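Local coordinates for LYND (Lyngbya aestuarii, PDB 4V1T), which probably uses ATP and magnesium, as a YcaO-type cyclodehydratase, to turn residues of a peptide substrate into azoline heterocycles, at residues A465-L470 with H478-Q483. Sequence-based numbering, arbitrary orientation.
Sequences ANRETL and HDWIPQ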
loop_
_atom_site.group_PDB
_atom_site.type_symbol
_atom_site.label_atom_id
_atom_site.label_comp_id
_atom_site.label_asym_id
_atom_site.label_seq_id
_atom_site.Cartn_x
_atom_site.Cartn_y
_atom_site.Cartn_z
ATOM N N ALA B 465 -2.526 -7.869 -52.321
ATOM C CA ALA B 465 -2.356 -8.895 -53.339
ATOM C C ALA B 465 -1.384 -9.983 -52.909
ATOM O O ALA B 465 -1.617 -11.165 -53.173
ATOM C CB ALA B 465 -1.888 -8.266 -54.640
ATOM N N ASN B 466 -0.301 -9.577 -52.250
ATOM C CA ASN B 466 0.758 -10.501 -51.848
ATOM C C ASN B 466 0.712 -10.828 -50.365
ATOM O O ASN B 466 1.695 -11.314 -49.800
ATOM C CB ASN B 466 2.125 -9.912 -52.212
ATOM C CG ASN B 466 2.204 -9.500 -53.676
ATOM O OD1 ASN B 466 1.783 -10.235 -54.558
ATOM N ND2 ASN B 466 2.723 -8.308 -53.935
ATOM N N ARG B 467 -0.443 -10.590 -49.748
ATOM C CA ARG B 467 -0.563 -10.618 -48.296
ATOM C C ARG B 467 -0.141 -11.935 -47.665
ATOM O O ARG B 467 0.439 -11.942 -46.594
ATOM C CB ARG B 467 -1.998 -10.301 -47.876
ATOM C CG ARG B 467 -3.035 -11.344 -48.273
ATOM C CD ARG B 467 -4.408 -10.979 -47.738
ATOM N NE ARG B 467 -4.490 -11.158 -46.288
ATOM C CZ ARG B 467 -4.787 -12.306 -45.689
ATOM N NH1 ARG B 467 -5.052 -13.400 -46.399
ATOM N NH2 ARG B 467 -4.821 -12.360 -44.368
ATOM N N GLU B 468 -0.436 -13.051 -48.327
ATOM C CA GLU B 468 -0.187 -14.356 -47.720
ATOM C C GLU B 468 1.308 -14.634 -47.613
ATOM O O GLU B 468 1.798 -15.084 -46.566
ATOM C CB GLU B 468 -0.893 -15.458 -48.505
ATOM C CG GLU B 468 -2.417 -15.392 -48.389
ATOM C CD GLU B 468 -3.111 -16.617 -48.951
ATOM O OE1 GLU B 468 -2.416 -17.586 -49.307
ATOM O OE2 GLU B 468 -4.361 -16.614 -49.037
ATOM N N THR B 469 2.031 -14.352 -48.689
ATOM C CA THR B 469 3.483 -14.501 -48.694
ATOM C C THR B 469 4.129 -13.520 -47.732
ATOM O O THR B 469 5.047 -13.873 -46.993
ATOM C CB THR B 469 4.063 -14.271 -50.098
ATOM O OG1 THR B 469 3.433 -15.173 -51.011
ATOM C CG2 THR B 469 5.581 -14.497 -50.114
ATOM N N LEU B 470 3.638 -12.287 -47.741
ATOM C CA LEU B 470 4.212 -11.234 -46.907
ATOM C C LEU B 470 4.014 -11.531 -45.433
ATOM O O LEU B 470 4.922 -11.308 -44.637
ATOM C CB LEU B 470 3.610 -9.880 -47.273
ATOM C CG LEU B 470 3.989 -9.383 -48.672
ATOM C CD1 LEU B 470 3.139 -8.178 -49.052
ATOM C CD2 LEU B 470 5.472 -9.040 -48.755
ATOM N N HIS B 478 2.622 -7.667 -35.647
ATOM C CA HIS B 478 1.630 -6.599 -35.799
ATOM C C HIS B 478 1.585 -6.006 -37.208
ATOM O O HIS B 478 0.784 -5.114 -37.463
ATOM C CB HIS B 478 1.857 -5.486 -34.752
ATOM C CG HIS B 478 3.207 -4.840 -34.817
ATOM N ND1 HIS B 478 3.644 -4.122 -35.911
ATOM C CD2 HIS B 478 4.213 -4.793 -33.910
ATOM C CE1 HIS B 478 4.862 -3.666 -35.678
ATOM N NE2 HIS B 478 5.229 -4.056 -34.469
ATOM N N ASP B 479 2.437 -6.500 -38.109
ATOM C CA ASP B 479 2.371 -6.127 -39.529
ATOM C C ASP B 479 1.521 -7.125 -40.324
ATOM O O ASP B 479 1.810 -7.417 -41.480
ATOM C CB ASP B 479 3.774 -6.027 -40.137
ATOM C CG ASP B 479 4.526 -4.790 -39.691
ATOM O OD1 ASP B 479 3.945 -3.936 -39.000
ATOM O OD2 ASP B 479 5.705 -4.660 -40.073
ATOM N N TRP B 480 0.471 -7.642 -39.699
ATOM C CA TRP B 480 -0.403 -8.599 -40.344
ATOM C C TRP B 480 -1.321 -7.873 -41.311
ATOM O O TRP B 480 -1.981 -6.904 -40.939
ATOM C CB TRP B 480 -1.231 -9.351 -39.308
ATOM C CG TRP B 480 -2.064 -10.452 -39.899
ATOM C CD1 TRP B 480 -1.615 -11.649 -40.376
ATOM C CD2 TRP B 480 -3.486 -10.462 -40.059
ATOM N NE1 TRP B 480 -2.672 -12.404 -40.833
ATOM C CE2 TRP B 480 -3.833 -11.699 -40.645
ATOM C CE3 TRP B 480 -4.505 -9.544 -39.760
ATOM C CZ2 TRP B 480 -5.154 -12.044 -40.942
ATOM C CZ3 TRP B 480 -5.819 -9.891 -40.054
ATOM C CH2 TRP B 480 -6.131 -11.130 -40.644
ATOM N N ILE B 481 -1.345 -8.341 -42.559
ATOM C CA ILE B 481 -2.198 -7.748 -43.581
ATOM C C ILE B 481 -3.487 -8.544 -43.657
ATOM O O ILE B 481 -3.453 -9.709 -44.033
ATOM C CB ILE B 481 -1.521 -7.742 -44.961
ATOM C CG1 ILE B 481 -0.104 -7.157 -44.853
ATOM C CG2 ILE B 481 -2.363 -6.949 -45.969
ATOM C CD1 ILE B 481 0.751 -7.407 -46.088
ATOM N N PRO B 482 -4.630 -7.925 -43.318
ATOM C CA PRO B 482 -5.858 -8.710 -43.351
ATOM C C PRO B 482 -6.344 -8.964 -44.761
ATOM O O PRO B 482 -5.824 -8.367 -45.702
ATOM C CB PRO B 482 -6.864 -7.842 -42.583
ATOM C CG PRO B 482 -6.279 -6.476 -42.511
ATOM C CD PRO B 482 -4.898 -6.497 -43.099
ATOM N N GLN B 483 -7.314 -9.857 -44.905
ATOM C CA GLN B 483 -7.976 -10.068 -46.184
ATOM C C GLN B 483 -8.686 -8.776 -46.581
ATOM O O GLN B 483 -8.887 -7.887 -45.747
ATOM C CB GLN B 483 -8.980 -11.222 -46.103
ATOM C CG GLN B 483 -8.390 -12.552 -45.653
ATOM C CD GLN B 483 -9.455 -13.571 -45.311
ATOM O OE1 GLN B 483 -10.610 -13.421 -45.691
ATOM N NE2 GLN B 483 -9.071 -14.610 -44.582
#
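R467, in the first turn of helix 467-473, reaches over to I481 in the loop that leads from this helix to strand 491-498, so the contact closes a short helix-loop connection within the YcaO family region. The guanidinium turns its NE/NH2 side to one acceptor, I481 O. R467 NE donates a hydrogen bond to I481 O at 2.9 Å from well above the carbonyl plane, while R467 NH2 donates to the same oxygen at 3.0 Å in that plane; both bonds are bent, at 145° and 138°. The bend at chi3 (-72°) turns the guanidinium toward that oxygen. Q483 CG lies over one face, toward its rim, 3.5 Å from R467 NH1, and Q483 NE2 hydrogen-bonds to P520 O. W480 CZ2 meets the guanidinium edge at R467 NH2, 3.5 Å away, the two planes nearly at right angles. With an alanine in place of the arginine both donors go, and I481 O is likely to be left without a mate in this contact, and Q483 CG without the flat group beneath it. The tight side is this R467-I481 pairing, where buried I481 also sets CG2 against R467 CB at 3.9 Å, with F459 and Y464 touching its side chain. The exposed L470 marks the looser, solvent side, where L470 CD1 meets I481 CD1 at 3.9 Å.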